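Local coordinates for protein pyridoxamine 5'-phosphate oxidase-related, FMN-binding (Mycobacterium smegmatis, PDB 3F7E) that probably acts as a reductase that uses coenzyme F420, built on the fold of the FMN-binding pyridoxamine 5'-phosphate oxidase family, at residues S10-G18 against L98-L106; P88-L96 against E108-I118. All blocks are in the same frame, centred on the assembly; numbering follows the deposited sequence. Where two conformers were deposited one is given.

Contact 1 (S10-G18 against L98-L106)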
loop_
_atom_site.group_PDB
_atom_site.type_symbol
_atom_site.label_atom_id
_atom_site.label_comp_id
_atom_site.label_asym_id
_atom_site.label_seq_id
_atom_site.Cartn_x
_atom_site.Cartn_y
_atom_site.Cartn_z
ATOM N N SER A 10 -2.523 16.844 -7.614
ATOM C CA SER A 10 -1.772 16.450 -8.790
ATOM C C SER A 10 -1.362 14.975 -8.789
ATOM O O SER A 10 -1.318 14.359 -9.862
ATOM C CB SER A 10 -0.537 17.337 -8.918
ATOM O OG SER A 10 0.139 17.423 -7.681
ATOM N N LEU A 11 -1.053 14.415 -7.609
ATOM C CA LEU A 11 -0.659 13.002 -7.483
ATOM C C LEU A 11 -1.822 12.116 -7.863
ATOM O O LEU A 11 -1.613 11.094 -8.496
ATOM C CB LEU A 11 -0.138 12.637 -6.079
ATOM C CG LEU A 11 1.298 13.036 -5.751
ATOM C CD1 LEU A 11 1.552 12.826 -4.276
ATOM C CD2 LEU A 11 2.273 12.224 -6.610
ATOM N N LEU A 12 -3.047 12.527 -7.533
ATOM C CA LEU A 12 -4.224 11.735 -7.862
ATOM C C LEU A 12 -4.614 11.859 -9.318
ATOM O O LEU A 12 -5.382 11.042 -9.811
ATOM C CB LEU A 12 -5.400 12.134 -6.986
ATOM C CG LEU A 12 -5.187 11.918 -5.490
ATOM C CD1 LEU A 12 -6.426 12.389 -4.735
ATOM C CD2 LEU A 12 -4.903 10.436 -5.154
ATOM N N GLU A 13 -4.125 12.909 -9.997
ATOM C CA GLU A 13 -4.414 13.080 -11.425
ATOM C C GLU A 13 -3.483 12.313 -12.359
ATOM O O GLU A 13 -3.709 12.215 -13.571
ATOM C CB GLU A 13 -4.402 14.577 -11.776
ATOM C CG GLU A 13 -5.601 15.297 -11.130
ATOM C CD GLU A 13 -5.645 16.796 -11.409
ATOM O OE1 GLU A 13 -4.691 17.330 -11.983
ATOM O OE2 GLU A 13 -6.643 17.452 -11.045
ATOM N N ARG A 14 -2.414 11.786 -11.786
ATOM C CA ARG A 14 -1.395 11.090 -12.553
ATOM C C ARG A 14 -1.670 9.588 -12.641
ATOM O O ARG A 14 -2.285 9.004 -11.723
ATOM C CB ARG A 14 -0.019 11.336 -11.931
ATOM C CG ARG A 14 0.431 12.797 -12.098
ATOM C CD ARG A 14 1.659 13.127 -11.286
ATOM N NE ARG A 14 2.829 12.343 -11.686
ATOM C CZ ARG A 14 4.001 12.351 -11.048
ATOM N NH1 ARG A 14 5.012 11.582 -11.470
ATOM N NH2 ARG A 14 4.171 13.125 -9.980
ATOM N N PRO A 15 -1.192 8.946 -13.735
ATOM C CA PRO A 15 -1.349 7.485 -13.885
ATOM C C PRO A 15 -0.305 6.725 -13.052
ATOM O O PRO A 15 0.608 6.067 -13.602
ATOM C CB PRO A 15 -1.173 7.275 -15.398
ATOM C CG PRO A 15 -0.227 8.386 -15.822
ATOM C CD PRO A 15 -0.560 9.577 -14.924
ATOM N N LEU A 16 -0.458 6.819 -11.730
ATOM C CA LEU A 16 0.416 6.141 -10.791
ATOM C C LEU A 16 -0.340 4.995 -10.129
ATOM O O LEU A 16 -1.562 5.046 -9.986
ATOM C CB LEU A 16 0.886 7.112 -9.702
ATOM C CG LEU A 16 1.653 8.343 -10.218
ATOM C CD1 LEU A 16 1.984 9.268 -9.027
ATOM C CD2 LEU A 16 2.905 7.939 -11.002
ATOM N N TYR A 17 0.367 3.961 -9.680
ATOM C CA TYR A 17 -0.312 2.938 -8.892
ATOM C C TYR A 17 -0.698 3.448 -7.518
ATOM O O TYR A 17 0.046 4.174 -6.862
ATOM C CB TYR A 17 0.571 1.707 -8.737
ATOM C CG TYR A 17 0.627 0.880 -9.982
ATOM C CD1 TYR A 17 1.663 1.063 -10.904
ATOM C CD2 TYR A 17 -0.345 -0.090 -10.238
ATOM C CE1 TYR A 17 1.729 0.303 -12.049
ATOM C CE2 TYR A 17 -0.299 -0.863 -11.386
ATOM C CZ TYR A 17 0.738 -0.649 -12.295
ATOM O OH TYR A 17 0.817 -1.415 -13.438
ATOM N N GLY A 18 -1.890 3.067 -7.082
ATOM C CA GLY A 18 -2.289 3.270 -5.709
ATOM C C GLY A 18 -2.335 1.942 -4.971
ATOM O O GLY A 18 -2.876 0.971 -5.481
ATOM N N LEU A 98 -9.834 2.553 -17.297
ATOM C CA LEU A 98 -8.646 2.590 -16.410
ATOM C C LEU A 98 -7.406 2.202 -17.199
ATOM O O LEU A 98 -6.385 2.881 -17.139
ATOM C CB LEU A 98 -8.785 1.696 -15.151
ATOM C CG LEU A 98 -9.653 2.230 -14.029
ATOM C CD1 LEU A 98 -9.603 1.191 -12.936
ATOM C CD2 LEU A 98 -9.009 3.486 -13.567
ATOM N N ASN A 99 -7.496 1.145 -18.003
ATOM C CA ASN A 99 -6.357 0.769 -18.835
ATOM C C ASN A 99 -5.918 1.922 -19.730
ATOM O O ASN A 99 -4.711 2.207 -19.863
ATOM C CB ASN A 99 -6.669 -0.441 -19.694
ATOM C CG ASN A 99 -5.490 -0.827 -20.533
ATOM O OD1 ASN A 99 -4.504 -1.338 -20.009
ATOM N ND2 ASN A 99 -5.545 -0.510 -21.825
ATOM N N ASP A 100 -6.898 2.606 -20.321
ATOM C CA ASP A 100 -6.605 3.751 -21.182
ATOM C C ASP A 100 -5.908 4.875 -20.405
ATOM O O ASP A 100 -4.955 5.488 -20.922
ATOM C CB ASP A 100 -7.887 4.258 -21.816
ATOM C CG ASP A 100 -7.634 5.222 -22.959
ATOM O OD1 ASP A 100 -6.811 4.921 -23.854
ATOM O OD2 ASP A 100 -8.277 6.279 -22.952
ATOM N N ARG A 101 -6.383 5.168 -19.192
ATOM C CA ARG A 101 -5.779 6.191 -18.328
ATOM C C ARG A 101 -4.281 5.920 -18.085
ATOM O O ARG A 101 -3.477 6.842 -17.924
ATOM C CB ARG A 101 -6.530 6.268 -16.982
ATOM C CG ARG A 101 -6.094 7.439 -16.124
ATOM C CD ARG A 101 -7.005 7.711 -14.957
ATOM N NE ARG A 101 -6.340 7.416 -13.703
ATOM C CZ ARG A 101 -5.276 8.053 -13.212
ATOM N NH1 ARG A 101 -4.688 9.044 -13.879
ATOM N NH2 ARG A 101 -4.782 7.672 -12.054
ATOM N N TYR A 102 -3.928 4.636 -18.051
ATOM C CA TYR A 102 -2.568 4.206 -17.761
ATOM C C TYR A 102 -1.776 3.866 -19.024
ATOM O O TYR A 102 -0.623 3.401 -18.924
ATOM C CB TYR A 102 -2.606 2.996 -16.813
ATOM C CG TYR A 102 -2.905 3.422 -15.387
ATOM C CD1 TYR A 102 -4.217 3.727 -14.982
ATOM C CD2 TYR A 102 -1.881 3.569 -14.464
ATOM C CE1 TYR A 102 -4.481 4.175 -13.687
ATOM C CE2 TYR A 102 -2.130 3.994 -13.152
ATOM C CZ TYR A 102 -3.440 4.299 -12.777
ATOM O OH TYR A 102 -3.729 4.732 -11.492
ATOM N N ASP A 103 -2.403 4.049 -20.196
ATOM C CA ASP A 103 -1.833 3.598 -21.476
ATOM C C ASP A 103 -1.310 2.157 -21.392
ATOM O O ASP A 103 -0.210 1.822 -21.869
ATOM C CB ASP A 103 -0.782 4.592 -21.975
ATOM C CG ASP A 103 -1.400 5.889 -22.439
ATOM O OD1 ASP A 103 -2.106 5.884 -23.471
ATOM O OD2 ASP A 103 -1.176 6.914 -21.773
ATOM N N GLY A 104 -2.138 1.309 -20.786
ATOM C CA GLY A 104 -1.784 -0.070 -20.506
ATOM C C GLY A 104 -2.029 -1.004 -21.670
ATOM O O GLY A 104 -2.657 -0.626 -22.673
ATOM N N PRO A 105 -1.543 -2.244 -21.531
ATOM C CA PRO A 105 -1.711 -3.251 -22.573
ATOM C C PRO A 105 -3.064 -3.972 -22.569
ATOM O O PRO A 105 -3.365 -4.713 -23.516
ATOM C CB PRO A 105 -0.558 -4.239 -22.304
ATOM C CG PRO A 105 -0.147 -4.019 -20.901
ATOM C CD PRO A 105 -0.738 -2.739 -20.398
ATOM N N LEU A 106 -3.865 -3.744 -21.520
ATOM C CA LEU A 106 -5.153 -4.430 -21.297
ATOM C C LEU A 106 -6.288 -3.754 -22.052
ATOM O O LEU A 106 -7.213 -3.210 -21.445
ATOM C CB LEU A 106 -5.504 -4.450 -19.803
ATOM C CG LEU A 106 -4.616 -5.183 -18.804
ATOM C CD1 LEU A 106 -5.035 -4.839 -17.379
ATOM C CD2 LEU A 106 -4.649 -6.696 -19.041
#
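The carbonyl oxygen of Leu-16 takes a hydrogen bond from the phenol of Tyr-102, with OH to O at 2.7 Å. The hydroxyl stands above the carbonyl plane, 41° out of it. The same hydroxyl also bonds Phe-36 N, so it ties the 98-106 segment to two parts of the chain. Tyr-102 CG lies anti to the carbonyl carbon (chi1 -77°), and this carries the ring across to Pro-15. The proline lies over one ring face in a CH-pi contact, its CB 4.2 Å from the centroid of the Tyr-102 ring and offset toward the rim. Trp-35 also stacks with Tyr-102.

Beside it, Arg-101 reaches the carbonyl of Arg-14. NH2 donates to Arg-14 O over 2.8 Å in a slightly bent bond. The oxygen lies in the guanidinium plane, but the donor is above the carbonyl plane. The arginine chain bends at chi3 (112°), which turns the guanidinium toward the loop. Its NE bonds Phe-36 O, and the Phe-36 ring makes a cation-pi contact with it. Pro-15 CB also rests 3.4 Å from Arg-101 O.

The Arg-14 side chain points away at its base, and its NH2 forms a salt bridge with Asp-69. Pro-15 is the centre of an inverse gamma turn, and that turn presents the carbonyls to the two donors. In 98-106, Asp-103, with positive phi, closes helix 93-101 in a Schellman motif. The contact docks this helix end, through Arg-101 and Tyr-102, on the loop that leads into strand 18-23.

Contact 2 (P88-L96 against E108-I118)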
loop_
_atom_site.group_PDB
_atom_site.type_symbol
_atom_site.label_atom_id
_atom_site.label_comp_id
_atom_site.label_asym_id
_atom_site.label_seq_id
_atom_site.Cartn_x
_atom_site.Cartn_y
_atom_site.Cartn_z
ATOM N N PRO A 88 -22.124 -2.569 -10.942
ATOM C CA PRO A 88 -21.728 -3.595 -11.923
ATOM C C PRO A 88 -21.141 -3.029 -13.210
ATOM O O PRO A 88 -21.639 -2.033 -13.749
ATOM C CB PRO A 88 -23.031 -4.363 -12.188
ATOM C CG PRO A 88 -23.810 -4.200 -10.896
ATOM C CD PRO A 88 -23.515 -2.756 -10.488
ATOM N N ASP A 89 -20.086 -3.691 -13.701
ATOM C CA ASP A 89 -19.404 -3.334 -14.942
ATOM C C ASP A 89 -19.310 -4.572 -15.852
ATOM O O ASP A 89 -18.199 -4.944 -16.251
ATOM C CB ASP A 89 -17.986 -2.828 -14.597
ATOM C CG ASP A 89 -17.182 -2.336 -15.808
ATOM O OD1 ASP A 89 -17.770 -1.766 -16.766
ATOM O OD2 ASP A 89 -15.938 -2.471 -15.754
ATOM N N PRO A 90 -20.454 -5.214 -16.181
ATOM C CA PRO A 90 -20.403 -6.514 -16.879
ATOM C C PRO A 90 -19.831 -6.493 -18.300
ATOM O O PRO A 90 -19.507 -7.557 -18.834
ATOM C CB PRO A 90 -21.865 -6.974 -16.860
ATOM C CG PRO A 90 -22.662 -5.667 -16.841
ATOM C CD PRO A 90 -21.849 -4.779 -15.911
ATOM N N THR A 91 -19.738 -5.315 -18.917
ATOM C CA THR A 91 -19.086 -5.196 -20.231
ATOM C C THR A 91 -17.584 -4.917 -20.125
ATOM O O THR A 91 -16.872 -4.984 -21.135
ATOM C CB THR A 91 -19.692 -4.067 -21.128
ATOM O OG1 THR A 91 -19.300 -2.788 -20.607
ATOM C CG2 THR A 91 -21.213 -4.134 -21.211
ATOM N N GLY A 92 -17.105 -4.622 -18.909
ATOM C CA GLY A 92 -15.697 -4.291 -18.718
ATOM C C GLY A 92 -15.311 -2.907 -19.213
ATOM O O GLY A 92 -14.131 -2.584 -19.279
ATOM N N ALA A 93 -16.306 -2.087 -19.541
ATOM C CA ALA A 93 -16.042 -0.756 -20.030
ATOM C C ALA A 93 -15.248 0.107 -19.050
ATOM O O ALA A 93 -14.362 0.866 -19.470
ATOM C CB ALA A 93 -17.345 -0.058 -20.394
ATOM N N PHE A 94 -15.549 0.031 -17.749
ATOM C CA PHE A 94 -14.815 0.828 -16.791
ATOM C C PHE A 94 -13.368 0.321 -16.689
ATOM O O PHE A 94 -12.414 1.109 -16.656
ATOM C CB PHE A 94 -15.485 0.888 -15.404
ATOM C CG PHE A 94 -14.638 1.612 -14.411
ATOM C CD1 PHE A 94 -14.541 2.994 -14.426
ATOM C CD2 PHE A 94 -13.844 0.898 -13.531
ATOM C CE1 PHE A 94 -13.690 3.664 -13.518
ATOM C CE2 PHE A 94 -13.020 1.541 -12.643
ATOM C CZ PHE A 94 -12.916 2.930 -12.639
ATOM N N TYR A 95 -13.209 -1.002 -16.602
ATOM C CA TYR A 95 -11.875 -1.604 -16.641
ATOM C C TYR A 95 -11.062 -1.040 -17.829
ATOM O O TYR A 95 -9.872 -0.701 -17.690
ATOM C CB TYR A 95 -12.046 -3.128 -16.727
ATOM C CG TYR A 95 -10.790 -3.964 -16.905
ATOM C CD1 TYR A 95 -10.146 -4.045 -18.135
ATOM C CD2 TYR A 95 -10.282 -4.714 -15.845
ATOM C CE1 TYR A 95 -9.000 -4.849 -18.293
ATOM C CE2 TYR A 95 -9.152 -5.499 -15.984
ATOM C CZ TYR A 95 -8.514 -5.561 -17.208
ATOM O OH TYR A 95 -7.390 -6.354 -17.336
ATOM N N LEU A 96 -11.683 -0.950 -19.007
ATOM C CA LEU A 96 -10.964 -0.452 -20.181
ATOM C C LEU A 96 -10.646 1.040 -20.102
ATOM O O LEU A 96 -9.597 1.467 -20.583
ATOM C CB LEU A 96 -11.741 -0.767 -21.455
ATOM C CG LEU A 96 -11.791 -2.239 -21.856
ATOM C CD1 LEU A 96 -12.533 -2.386 -23.178
ATOM C CD2 LEU A 96 -10.364 -2.812 -21.992
ATOM N N GLU A 108 -8.504 -5.037 -24.320
ATOM C CA GLU A 108 -9.706 -5.826 -24.639
ATOM C C GLU A 108 -10.431 -6.148 -23.331
ATOM O O GLU A 108 -9.786 -6.193 -22.290
ATOM C CB GLU A 108 -9.353 -7.110 -25.405
ATOM C CG GLU A 108 -8.750 -6.878 -26.807
ATOM C CD GLU A 108 -7.362 -6.280 -26.777
ATOM O OE1 GLU A 108 -6.475 -6.863 -26.134
ATOM O OE2 GLU A 108 -7.174 -5.212 -27.394
ATOM N N PRO A 109 -11.763 -6.376 -23.374
ATOM C CA PRO A 109 -12.461 -6.655 -22.119
ATOM C C PRO A 109 -11.903 -7.933 -21.497
ATOM O O PRO A 109 -11.501 -8.826 -22.240
ATOM C CB PRO A 109 -13.926 -6.845 -22.551
ATOM C CG PRO A 109 -13.878 -7.180 -23.990
ATOM C CD PRO A 109 -12.667 -6.441 -24.537
ATOM N N PRO A 110 -11.850 -8.008 -20.153
ATOM C CA PRO A 110 -11.303 -9.191 -19.461
ATOM C C PRO A 110 -12.223 -10.408 -19.533
ATOM O O PRO A 110 -13.423 -10.268 -19.631
ATOM C CB PRO A 110 -11.134 -8.701 -18.020
ATOM C CG PRO A 110 -12.225 -7.636 -17.864
ATOM C CD PRO A 110 -12.326 -6.964 -19.214
ATOM N N ALA A 111 -11.649 -11.620 -19.514
ATOM C CA ALA A 111 -12.448 -12.850 -19.492
ATOM C C ALA A 111 -13.450 -12.883 -18.332
ATOM O O ALA A 111 -14.523 -13.496 -18.443
ATOM C CB ALA A 111 -11.543 -14.096 -19.459
ATOM N N ASP A 112 -13.128 -12.189 -17.234
ATOM C CA ASP A 112 -13.973 -12.196 -16.030
ATOM C C ASP A 112 -14.994 -11.057 -16.022
ATOM O O ASP A 112 -15.587 -10.750 -14.976
ATOM C CB ASP A 112 -13.111 -12.133 -14.752
ATOM C CG ASP A 112 -12.287 -10.840 -14.646
ATOM O OD1 ASP A 112 -12.583 -9.860 -15.355
ATOM O OD2 ASP A 112 -11.310 -10.790 -13.874
ATOM N N LYS A 113 -15.194 -10.424 -17.169
ATOM C CA LYS A 113 -16.038 -9.214 -17.213
ATOM C C LYS A 113 -17.431 -9.365 -16.582
ATOM O O LYS A 113 -17.921 -8.411 -16.001
ATOM C CB LYS A 113 -16.129 -8.673 -18.643
ATOM C CG LYS A 113 -16.894 -9.582 -19.605
ATOM C CD LYS A 113 -16.927 -9.009 -21.018
ATOM C CE LYS A 113 -17.821 -9.822 -21.940
ATOM N NZ LYS A 113 -17.790 -9.313 -23.329
ATOM N N ALA A 114 -18.072 -10.527 -16.675
ATOM C CA ALA A 114 -19.416 -10.689 -16.100
ATOM C C ALA A 114 -19.419 -10.391 -14.596
ATOM O O ALA A 114 -20.448 -9.982 -14.054
ATOM C CB ALA A 114 -19.986 -12.090 -16.387
ATOM N N ASP A 115 -18.271 -10.571 -13.938
ATOM C CA ASP A 115 -18.158 -10.378 -12.494
ATOM C C ASP A 115 -17.478 -9.059 -12.095
ATOM O O ASP A 115 -17.209 -8.821 -10.911
ATOM C CB ASP A 115 -17.390 -11.543 -11.874
ATOM C CG ASP A 115 -18.048 -12.873 -12.159
ATOM O OD1 ASP A 115 -19.287 -12.945 -12.063
ATOM O OD2 ASP A 115 -17.327 -13.845 -12.465
ATOM N N ARG A 116 -17.196 -8.198 -13.076
ATOM C CA ARG A 116 -16.527 -6.928 -12.809
ATOM C C ARG A 116 -17.456 -5.900 -12.193
ATOM O O ARG A 116 -18.634 -5.818 -12.592
ATOM C CB ARG A 116 -15.895 -6.370 -14.104
ATOM C CG ARG A 116 -14.585 -7.073 -14.511
ATOM C CD ARG A 116 -13.396 -6.543 -13.733
ATOM N NE ARG A 116 -12.260 -7.466 -13.830
ATOM C CZ ARG A 116 -11.116 -7.277 -13.195
ATOM N NH1 ARG A 116 -10.903 -6.168 -12.492
ATOM N NH2 ARG A 116 -10.161 -8.191 -13.295
ATOM N N VAL A 117 -16.917 -5.103 -11.267
ATOM C CA VAL A 117 -17.634 -4.003 -10.644
ATOM C C VAL A 117 -16.717 -2.787 -10.588
ATOM O O VAL A 117 -15.484 -2.883 -10.724
ATOM C CB VAL A 117 -18.140 -4.358 -9.211
ATOM C CG1 VAL A 117 -19.193 -5.481 -9.239
ATOM C CG2 VAL A 117 -16.966 -4.747 -8.304
ATOM N N ILE A 118 -17.352 -1.641 -10.347
ATOM C CA ILE A 118 -16.675 -0.384 -10.061
ATOM C C ILE A 118 -16.846 -0.114 -8.577
ATOM O O ILE A 118 -17.977 -0.050 -8.088
ATOM C CB ILE A 118 -17.293 0.798 -10.835
ATOM C CG1 ILE A 118 -17.523 0.450 -12.317
ATOM C CG2 ILE A 118 -16.455 2.047 -10.619
ATOM C CD1 ILE A 118 -18.208 1.553 -13.107
HETATM O O HOH W 1 -14.626 -2.822 -13.427
HETATM O O HOH W 2 -17.692 -6.404 -23.380
#
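Strand ends 76-88 and 116-127 meet as an antiparallel pair, with Pro-88 facing Val-117 in a non-hydrogen-bonded pair and Asp-89 N bonding Arg-116 O at 2.8 Å. Next to it, Pro-90 CA makes a CA-H...O contact with Lys-113 O.

Asp-89 has CG anti to its N (chi1 -176°), which puts the carboxylate at the start of helix 93-101. OD1 takes Phe-94 N in a nearly straight bond, and OD2 takes Tyr-95 N, both on the syn side. A water joins OD2 to Val-117 O.

Ile-118 CG2 sits over the centre of the Phe-94 ring, 4.0 Å from its centroid. Pro-110 CG covers a face of the Tyr-95 ring in the same way, 3.9 Å from the centroid. Arg-116 meets the edge of that ring with NH1, 3.7 Å from Tyr-95 CD2, and the two planes are 69° apart. Arg-116 grips Asp-112 side-on in a salt bridge, NE to OD1 and NH2 to OD2, and NH1 bonds Thr-46 OG1. These bonds fix its rotation.

Leu-96 CD2 packs on Glu-108 O. A type I turn from strand 76-88 into helix 93-101, with Gly-92 as N-cap, thus packs against the loop and 3-10 turn that lead into the neighbouring antiparallel strand 116-127.

Contact 1 and contact 2 share helix 93-101. Contact 2 holds its N-terminal turn to strand 116-127 and the loop before it. Contact 1 holds its C-terminal end to the loop after helix 9-13. Their centres are about 17 Å apart. Along the chain the segments alternate, so the helix and the 102-115 connection link both. The contacts touch at Leu-106, whose carbonyl oxygen lies 3.2 Å from Leu-96 CD2. Contact 1 also borders the second subunit, where Pro-73 of that subunit packs on Tyr-17 and its Tyr-74 on Pro-105. No other chain of the assembly touches contact 2.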